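Local structure of DUF2235 domain-containing protein (Pseudomonas aeruginosa, 4O5P) at residues I443-E446 and F447-S450; P568-D571 and Q572-L576; V800-P803 and A804-Q807; Q806-L809 and L810-T814. The protein is a phospholipase effector of the type VI secretion system, Tle1, which probably hydrolyses membrane phospholipids through an alpha/beta-hydrolase catalytic domain. One frame throughout, in Å; residues are numbered along the deposited sequence.

Contact 1: I443-E446 and F447-S450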
loop_
_atom_site.group_PDB
_atom_site.type_symbol
_atom_site.label_atom_id
_atom_site.label_comp_id
_atom_site.label_asym_id
_atom_site.label_seq_id
_atom_site.Cartn_x
_atom_site.Cartn_y
_atom_site.Cartn_z
ATOM N N ILE A 443 -2.100 -14.137 20.463
ATOM C CA ILE A 443 -2.880 -13.688 19.319
ATOM C C ILE A 443 -4.162 -12.987 19.765
ATOM O O ILE A 443 -4.574 -11.977 19.175
ATOM C CB ILE A 443 -3.217 -14.866 18.384
ATOM C CG1 ILE A 443 -1.952 -15.652 18.030
ATOM C CG2 ILE A 443 -3.942 -14.378 17.128
ATOM C CD1 ILE A 443 -0.787 -14.791 17.548
ATOM N N GLU A 444 -4.800 -13.516 20.803
ATOM C CA GLU A 444 -5.934 -12.823 21.394
ATOM C C GLU A 444 -5.517 -11.428 21.887
ATOM O O GLU A 444 -6.248 -10.454 21.726
ATOM C CB GLU A 444 -6.548 -13.654 22.525
ATOM C CG GLU A 444 -7.583 -12.886 23.353
ATOM C CD GLU A 444 -8.652 -13.780 23.969
ATOM O OE1 GLU A 444 -8.453 -15.013 24.021
ATOM O OE2 GLU A 444 -9.705 -13.238 24.384
ATOM N N ALA A 445 -4.323 -11.323 22.456
ATOM C CA ALA A 445 -3.868 -10.034 22.965
ATOM C C ALA A 445 -3.526 -9.119 21.800
ATOM O O ALA A 445 -3.481 -7.896 21.959
ATOM C CB ALA A 445 -2.671 -10.201 23.887
ATOM N N GLU A 446 -3.281 -9.705 20.629
ATOM C CA GLU A 446 -3.010 -8.880 19.452
ATOM C C GLU A 446 -4.246 -8.129 18.964
ATOM O O GLU A 446 -4.139 -7.236 18.118
ATOM C CB GLU A 446 -2.378 -9.705 18.320
ATOM C CG GLU A 446 -0.899 -10.018 18.526
ATOM C CD GLU A 446 -0.251 -10.669 17.308
ATOM O OE1 GLU A 446 -0.980 -11.041 16.371
ATOM O OE2 GLU A 446 0.994 -10.809 17.292
ATOM N N PHE A 447 -5.411 -8.489 19.497
ATOM C CA PHE A 447 -6.678 -7.893 19.082
ATOM C C PHE A 447 -7.319 -7.043 20.185
ATOM O O PHE A 447 -8.472 -6.626 20.049
ATOM C CB PHE A 447 -7.663 -8.985 18.642
ATOM C CG PHE A 447 -7.398 -9.543 17.260
ATOM C CD1 PHE A 447 -6.351 -10.428 17.038
ATOM C CD2 PHE A 447 -8.200 -9.180 16.188
ATOM C CE1 PHE A 447 -6.109 -10.934 15.768
ATOM C CE2 PHE A 447 -7.966 -9.679 14.908
ATOM C CZ PHE A 447 -6.926 -10.556 14.698
ATOM N N SER A 448 -6.584 -6.791 21.269
ATOM C CA SER A 448 -7.123 -6.037 22.415
ATOM C C SER A 448 -7.501 -4.587 22.090
ATOM O O SER A 448 -6.748 -3.872 21.421
ATOM C CB SER A 448 -6.113 -6.010 23.565
ATOM O OG SER A 448 -6.026 -7.256 24.215
ATOM N N VAL A 449 -8.665 -4.161 22.574
ATOM C CA VAL A 449 -9.059 -2.751 22.531
ATOM C C VAL A 449 -9.456 -2.308 23.932
ATOM O O VAL A 449 -10.277 -2.959 24.573
ATOM C CB VAL A 449 -10.267 -2.529 21.608
ATOM C CG1 VAL A 449 -10.824 -1.106 21.776
ATOM C CG2 VAL A 449 -9.889 -2.786 20.184
ATOM N N SER A 450 -8.896 -1.203 24.411
ATOM C CA SER A 450 -9.217 -0.735 25.754
ATOM C C SER A 450 -10.439 0.171 25.684
ATOM O O SER A 450 -10.774 0.692 24.613
ATOM C CB SER A 450 -8.031 0.011 26.362
ATOM O OG SER A 450 -7.893 1.300 25.791
#
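Phe447 turns the edge of its ring to the last turn of the helix before it: CD1 lies 3.2 Å from Ile443 O, and the oxygen sits close to the plane of the ring. The next ring carbon, CE1, comes within 4.3 Å of Ile443 CG2, a loose apolar touch. The ring is carried to this side because CG stands beside the backbone N, anti to the carbonyl carbon (chi1 -77°). That N is itself engaged, Phe447 N donating to Glu444 O at 3.1 Å from well above the carbonyl plane. Ser448 follows with two weak bonds to one acceptor: its N reaches Ala445 O at 3.4 Å and its OG reaches the same Ala445 O at 3.5 Å. Beyond this shell, Leu407 and Tyr411 of helix 403-416 and Leu95 of helix 91-97 pack on the phenyl group, the Tyr411 ring being steeply inclined to it. Glu446 directs OE1 to His97 ND1, while Gln404 and Arg94 bind its carbonyl oxygen. Ser450 caps the following helix by accepting from Leu453 N. Residues Ala445 to Ser448 form a type I beta turn, the connection through which helix 441-445 gives way to helix 451-463.

Contact 2: P568-D571 and Q572-L576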
loop_
_atom_site.group_PDB
_atom_site.type_symbol
_atom_site.label_atom_id
_atom_site.label_comp_id
_atom_site.label_asym_id
_atom_site.label_seq_id
_atom_site.Cartn_x
_atom_site.Cartn_y
_atom_site.Cartn_z
ATOM N N PRO A 568 15.947 4.580 13.206
ATOM C CA PRO A 568 16.265 4.981 14.579
ATOM C C PRO A 568 15.145 5.801 15.207
ATOM O O PRO A 568 14.498 6.587 14.507
ATOM C CB PRO A 568 17.505 5.843 14.398
ATOM C CG PRO A 568 17.333 6.479 13.058
ATOM C CD PRO A 568 16.577 5.466 12.208
ATOM N N PRO A 569 14.908 5.606 16.514
ATOM C CA PRO A 569 13.961 6.424 17.272
ATOM C C PRO A 569 14.381 7.885 17.266
ATOM O O PRO A 569 15.269 8.243 18.033
ATOM C CB PRO A 569 14.093 5.875 18.697
ATOM C CG PRO A 569 14.592 4.481 18.519
ATOM C CD PRO A 569 15.518 4.552 17.346
ATOM N N LEU A 570 13.766 8.711 16.420
ATOM C CA LEU A 570 14.029 10.151 16.451
ATOM C C LEU A 570 12.722 10.940 16.539
ATOM O O LEU A 570 12.599 12.019 15.959
ATOM C CB LEU A 570 14.828 10.594 15.224
ATOM C CG LEU A 570 16.180 9.924 14.958
ATOM C CD1 LEU A 570 16.807 10.484 13.697
ATOM C CD2 LEU A 570 17.130 10.089 16.133
ATOM N N ASP A 571 11.750 10.401 17.270
ATOM C CA ASP A 571 10.427 11.012 17.329
ATOM C C ASP A 571 10.403 12.437 17.879
ATOM O O ASP A 571 9.611 13.258 17.425
ATOM C CB ASP A 571 9.446 10.109 18.076
ATOM C CG ASP A 571 9.100 8.851 17.286
ATOM O OD1 ASP A 571 9.187 8.889 16.035
ATOM O OD2 ASP A 571 8.731 7.836 17.919
ATOM N N GLN A 572 11.267 12.755 18.834
ATOM C CA GLN A 572 11.321 14.130 19.337
ATOM C C GLN A 572 11.783 15.127 18.275
ATOM O O GLN A 572 11.080 16.102 17.997
ATOM C CB GLN A 572 12.210 14.230 20.582
ATOM C CG GLN A 572 11.758 13.335 21.714
ATOM C CD GLN A 572 12.705 13.390 22.894
ATOM O OE1 GLN A 572 13.924 13.228 22.729
ATOM N NE2 GLN A 572 12.157 13.631 24.091
ATOM N N ARG A 573 12.954 14.886 17.676
ATOM C CA ARG A 573 13.478 15.799 16.661
ATOM C C ARG A 573 12.508 15.884 15.489
ATOM O O ARG A 573 12.275 16.958 14.951
ATOM C CB ARG A 573 14.881 15.359 16.191
ATOM C CG ARG A 573 15.153 15.462 14.673
ATOM C CD ARG A 573 15.339 16.900 14.206
ATOM N NE ARG A 573 15.710 17.038 12.791
ATOM C CZ ARG A 573 14.999 17.716 11.888
ATOM N NH1 ARG A 573 13.876 18.313 12.243
ATOM N NH2 ARG A 573 15.418 17.803 10.629
ATOM N N GLN A 574 11.928 14.753 15.111
ATOM C CA GLN A 574 11.046 14.727 13.944
ATOM C C GLN A 574 9.721 15.430 14.207
ATOM O O GLN A 574 9.251 16.209 13.374
ATOM C CB GLN A 574 10.830 13.297 13.461
ATOM C CG GLN A 574 12.079 12.697 12.834
ATOM C CD GLN A 574 11.947 11.217 12.535
ATOM O OE1 GLN A 574 10.982 10.558 12.954
ATOM N NE2 GLN A 574 12.932 10.677 11.824
ATOM N N LEU A 575 9.121 15.179 15.364
ATOM C CA LEU A 575 7.891 15.894 15.712
ATOM C C LEU A 575 8.124 17.398 15.879
ATOM O O LEU A 575 7.360 18.195 15.343
ATOM C CB LEU A 575 7.193 15.294 16.943
ATOM C CG LEU A 575 6.539 13.931 16.759
ATOM C CD1 LEU A 575 6.164 13.352 18.105
ATOM C CD2 LEU A 575 5.312 14.022 15.862
ATOM N N LEU A 576 9.188 17.785 16.579
ATOM C CA LEU A 576 9.559 19.209 16.663
ATOM C C LEU A 576 9.825 19.865 15.293
ATOM O O LEU A 576 9.399 20.999 15.046
ATOM C CB LEU A 576 10.765 19.403 17.592
ATOM C CG LEU A 576 10.568 19.133 19.084
ATOM C CD1 LEU A 576 11.884 19.345 19.820
ATOM C CD2 LEU A 576 9.489 20.050 19.659
HETATM O O HOH W 1 13.932 7.774 11.920
HETATM O O HOH W 2 11.458 8.133 14.685
HETATM O O HOH W 3 8.364 10.524 14.388
#
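Gln574 folds back along the first turn of its helix and passes close by the carbonyl oxygen of Leu570. Its CB is 3.3 Å from Leu570 O, and CG, placed beside the backbone N by a chi1 of -70°, stays as close to the same oxygen. The chain then runs extended, so that CD passes Leu570 CB and the amide arrives above the residues that lead into the helix. At the tip the two amide atoms part company. NE2 packs 3.9 Å from Leu570 CB and donates to water 1, which in turn donates to Pro568 O at 2.9 Å. OE1 faces Asp571 OD1, and because both are acceptors, water joins them: water 3 donates to each, and water 2 accepts from Leu570 N at 2.9 Å while lying within bonding distance of both oxygens. The carboxylate and amide planes are inclined at 54°.

Leu570 is the N-cap of helix 571-587, and its carbonyl accepts the first i to i+4 bond, from Gln574 N at 2.9 Å. Asp571 O takes the next, from Leu575 N, with Leu575 CB and CG both 3.2 Å from that oxygen. Other parts of the chain complete this helix start. Asp504 accepts from Gln572 N and Arg573 N through its two carboxylate oxygens, and Asp571 OD2 accepts from Gln391 N, which ties the first helical turn to a distant loop.

Contact 3: V800-P803 and A804-Q807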
loop_
_atom_site.group_PDB
_atom_site.type_symbol
_atom_site.label_atom_id
_atom_site.label_comp_id
_atom_site.label_asym_id
_atom_site.label_seq_id
_atom_site.Cartn_x
_atom_site.Cartn_y
_atom_site.Cartn_z
ATOM N N VAL A 800 23.022 9.429 -33.094
ATOM C CA VAL A 800 23.712 9.356 -34.386
ATOM C C VAL A 800 23.931 10.735 -35.025
ATOM O O VAL A 800 24.671 10.866 -36.004
ATOM C CB VAL A 800 22.952 8.438 -35.382
ATOM C CG1 VAL A 800 22.494 7.177 -34.693
ATOM C CG2 VAL A 800 21.755 9.151 -35.975
ATOM N N GLN A 801 23.288 11.753 -34.459
ATOM C CA GLN A 801 23.336 13.113 -34.989
ATOM C C GLN A 801 24.010 14.091 -34.018
ATOM O O GLN A 801 24.608 15.078 -34.440
ATOM C CB GLN A 801 21.910 13.591 -35.307
ATOM C CG GLN A 801 21.114 12.640 -36.215
ATOM C CD GLN A 801 19.657 12.478 -35.793
ATOM O OE1 GLN A 801 19.103 13.322 -35.084
ATOM N NE2 GLN A 801 19.030 11.385 -36.226
ATOM N N SER A 802 23.908 13.817 -32.719
ATOM C CA SER A 802 24.397 14.742 -31.693
ATOM C C SER A 802 25.668 14.240 -31.031
ATOM O O SER A 802 25.640 13.224 -30.331
ATOM C CB SER A 802 23.345 14.941 -30.592
ATOM O OG SER A 802 22.091 15.352 -31.115
ATOM N N PRO A 803 26.790 14.945 -31.248
ATOM C CA PRO A 803 27.986 14.682 -30.439
ATOM C C PRO A 803 27.693 14.737 -28.928
ATOM O O PRO A 803 28.225 13.908 -28.162
ATOM C CB PRO A 803 28.931 15.799 -30.868
ATOM C CG PRO A 803 28.594 15.991 -32.326
ATOM C CD PRO A 803 27.096 15.781 -32.428
ATOM N N ALA A 804 26.837 15.674 -28.515
ATOM C CA ALA A 804 26.459 15.802 -27.105
ATOM C C ALA A 804 25.778 14.537 -26.571
ATOM O O ALA A 804 26.161 13.973 -25.521
ATOM C CB ALA A 804 25.555 17.016 -26.913
ATOM N N LEU A 805 24.750 14.097 -27.289
ATOM C CA LEU A 805 24.065 12.879 -26.910
ATOM C C LEU A 805 25.035 11.704 -26.986
ATOM O O LEU A 805 24.860 10.731 -26.279
ATOM C CB LEU A 805 22.839 12.636 -27.793
ATOM C CG LEU A 805 21.670 13.614 -27.623
ATOM C CD1 LEU A 805 20.457 13.169 -28.421
ATOM C CD2 LEU A 805 21.312 13.793 -26.149
ATOM N N GLN A 806 26.066 11.789 -27.828
ATOM C CA GLN A 806 27.061 10.714 -27.867
ATOM C C GLN A 806 27.810 10.646 -26.542
ATOM O O GLN A 806 28.072 9.555 -26.029
ATOM C CB GLN A 806 28.040 10.886 -29.029
ATOM C CG GLN A 806 27.432 10.689 -30.409
ATOM C CD GLN A 806 28.388 11.102 -31.517
ATOM O OE1 GLN A 806 29.610 10.945 -31.399
ATOM N NE2 GLN A 806 27.834 11.649 -32.598
ATOM N N GLN A 807 28.142 11.798 -25.966
ATOM C CA GLN A 807 28.735 11.740 -24.618
ATOM C C GLN A 807 27.768 11.161 -23.579
ATOM O O GLN A 807 28.150 10.289 -22.766
ATOM C CB GLN A 807 29.256 13.101 -24.167
ATOM C CG GLN A 807 30.761 13.266 -24.380
ATOM C CD GLN A 807 31.182 14.712 -24.358
ATOM O OE1 GLN A 807 30.346 15.603 -24.221
ATOM N NE2 GLN A 807 32.483 14.959 -24.499
#
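From Ser802 onward the backbone winds into a helix, Gln806 N donating to Ser802 O at 2.9 Å and Gln807 N to Pro803 O at 3.0 Å, with N-H...O angles of 141° and 150°. The side chain of Ser802 lies against Leu805. Its CB is 3.7 Å from Leu805 CG and equally near Leu805 CB, while OG rests beside CD1 at 3.8 Å. The hydroxyl is brought there by a chi1 of -54°, which sets OG next to the backbone N of Ser802.

Ser802 holds the N-cap position of helix 803-814, but its hydroxyl makes no capping bond; here the serine side chain meets the helix through van der Waals contact with Leu805. Pro803 follows as the first helical residue, a place that suits proline because its nitrogen has no hydrogen to give and the first turn asks for none.

Gln806 lies along the carbonyl oxygens of Ser802 and Pro803. CB sits 3.1 Å from Pro803 O and CG the same distance from Ser802 O; the extended chain then brings CD to Pro803 CA at 3.8 Å. Past the proline, NE2 makes a weak hydrogen bond to Ala799 O, bridging back over the loop toward helix 795-798. Leu805, buried, also packs on Leu761 and Ala799, and Ala804 touches Ile759, so one side of the new helix rests on the loop around residues 759 and 761.

Contact 4: Q806-L809 and L810-T814; sequences QQVL and LAQQT
Leu809 and Gln813 meet one turn apart on helix 803-814, in the i to i+4 spacing of a regular alpha-helix. Four successive backbone bonds define that helix here. Leu810 N reaches Gln806 O at 2.9 Å and Ala811 N reaches Gln807 O at 3.0 Å; Gln812 N then donates to Val808 O with a nearly straight N-H...O angle of 175°, and Gln813 N to Leu809 O at 2.8 Å.

Between side chains, the closest approach is that of the amide end of Gln813 to the isobutyl group of Leu809: NE2 lies 3.5 Å from CD1 and 3.6 Å from CG. With chi1 at 168°, Leu809 CG points opposite the backbone N, and its branches slant across the glutamine chain. That chain, extended beyond CG, also stays over the Leu809 carbonyl, its CB 3.1 Å from the oxygen. On another side the side chains of Val808 and Gln812 point the same way side by side, Val808 CG1 to Gln812 CG 4.2 Å; beyond CG the glutamine bends at chi2 and heads away from the valine. Both residues, with Leu809, pack on Leu795 of helix 795-798, and both also touch Asp754, joining this helix to the neighbouring loop.

The last polar feature is a shared acceptor. Leu810 O receives Thr814 N, and from the opposite face of the carbonyl plane it receives Thr814 OG1 at 3.0 Å.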
loop_
_atom_site.group_PDB
_atom_site.type_symbol
_atom_site.label_atom_id
_atom_site.label_comp_id
_atom_site.label_asym_id
_atom_site.label_seq_id
_atom_site.Cartn_x
_atom_site.Cartn_y
_atom_site.Cartn_z
ATOM N N GLN A 806 26.066 11.789 -27.828
ATOM C CA GLN A 806 27.061 10.714 -27.867
ATOM C C GLN A 806 27.810 10.646 -26.542
ATOM O O GLN A 806 28.072 9.555 -26.029
ATOM C CB GLN A 806 28.040 10.886 -29.029
ATOM C CG GLN A 806 27.432 10.689 -30.409
ATOM C CD GLN A 806 28.388 11.102 -31.517
ATOM O OE1 GLN A 806 29.610 10.945 -31.399
ATOM N NE2 GLN A 806 27.834 11.649 -32.598
ATOM N N GLN A 807 28.142 11.798 -25.966
ATOM C CA GLN A 807 28.735 11.740 -24.618
ATOM C C GLN A 807 27.768 11.161 -23.579
ATOM O O GLN A 807 28.150 10.289 -22.766
ATOM C CB GLN A 807 29.256 13.101 -24.167
ATOM C CG GLN A 807 30.761 13.266 -24.380
ATOM C CD GLN A 807 31.182 14.712 -24.358
ATOM O OE1 GLN A 807 30.346 15.603 -24.221
ATOM N NE2 GLN A 807 32.483 14.959 -24.499
ATOM N N VAL A 808 26.525 11.640 -23.607
ATOM C CA VAL A 808 25.495 11.056 -22.735
ATOM C C VAL A 808 25.483 9.533 -22.851
ATOM O O VAL A 808 25.502 8.823 -21.847
ATOM C CB VAL A 808 24.092 11.597 -23.067
ATOM C CG1 VAL A 808 23.019 10.853 -22.277
ATOM C CG2 VAL A 808 24.025 13.098 -22.800
ATOM N N LEU A 809 25.491 9.055 -24.093
ATOM C CA LEU A 809 25.431 7.638 -24.425
ATOM C C LEU A 809 26.642 6.861 -23.943
ATOM O O LEU A 809 26.508 5.735 -23.483
ATOM C CB LEU A 809 25.256 7.451 -25.937
ATOM C CG LEU A 809 25.451 6.027 -26.471
ATOM C CD1 LEU A 809 24.380 5.085 -25.943
ATOM C CD2 LEU A 809 25.470 6.029 -27.991
ATOM N N LEU A 810 27.825 7.449 -24.065
ATOM C CA LEU A 810 29.024 6.826 -23.518
ATOM C C LEU A 810 28.864 6.603 -22.004
ATOM O O LEU A 810 29.112 5.491 -21.485
ATOM C CB LEU A 810 30.241 7.706 -23.816
ATOM C CG LEU A 810 31.542 7.272 -23.159
ATOM C CD1 LEU A 810 31.895 5.879 -23.638
ATOM C CD2 LEU A 810 32.651 8.260 -23.478
ATOM N N ALA A 811 28.414 7.646 -21.303
ATOM C CA ALA A 811 28.210 7.534 -19.851
ATOM C C ALA A 811 27.171 6.469 -19.484
ATOM O O ALA A 811 27.420 5.598 -18.637
ATOM C CB ALA A 811 27.815 8.880 -19.258
ATOM N N GLN A 812 26.005 6.556 -20.116
ATOM C CA GLN A 812 24.927 5.593 -19.914
ATOM C C GLN A 812 25.364 4.157 -20.206
ATOM O O GLN A 812 25.040 3.235 -19.452
ATOM C CB GLN A 812 23.735 5.963 -20.798
ATOM C CG GLN A 812 22.946 7.173 -20.335
ATOM C CD GLN A 812 22.235 6.928 -19.012
ATOM O OE1 GLN A 812 21.353 6.067 -18.907
ATOM N NE2 GLN A 812 22.617 7.685 -17.995
ATOM N N GLN A 813 26.100 3.975 -21.301
ATOM C CA GLN A 813 26.622 2.667 -21.704
ATOM C C GLN A 813 27.562 2.094 -20.660
ATOM O O GLN A 813 27.583 0.878 -20.433
ATOM C CB GLN A 813 27.407 2.770 -23.016
ATOM C CG GLN A 813 26.613 2.553 -24.294
ATOM C CD GLN A 813 27.394 2.988 -25.521
ATOM O OE1 GLN A 813 28.482 3.565 -25.412
ATOM N NE2 GLN A 813 26.840 2.727 -26.697
ATOM N N THR A 814 28.379 2.957 -20.059
ATOM C CA THR A 814 29.340 2.473 -19.068
ATOM C C THR A 814 28.624 1.798 -17.893
ATOM O O THR A 814 28.997 0.695 -17.486
ATOM C CB THR A 814 30.311 3.577 -18.610
ATOM O OG1 THR A 814 31.064 4.038 -19.741
ATOM C CG2 THR A 814 31.276 3.040 -17.565
#

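How the contacts relate
Along the chain the four contacts come in numerical order, and only contacts 3 and 4 are joined. These two share Gln806 and Gln807 on helix 803-814, contact 3 at its start and contact 4 along its later turns, with centres about 9 Å apart. Contact 1 spans the end of helix 441-445 and the loop to helix 451-463, on the opposite side of the chain's centre from helix 803-814; its centre is about 64 Å from that of contact 3. Contact 2, at the start of helix 571-587, is nearer, about 28 Å from contact 1 between centres. All four lie at the surface, contacts 1 to 3 at helix ends or starts and contact 4 within a helix.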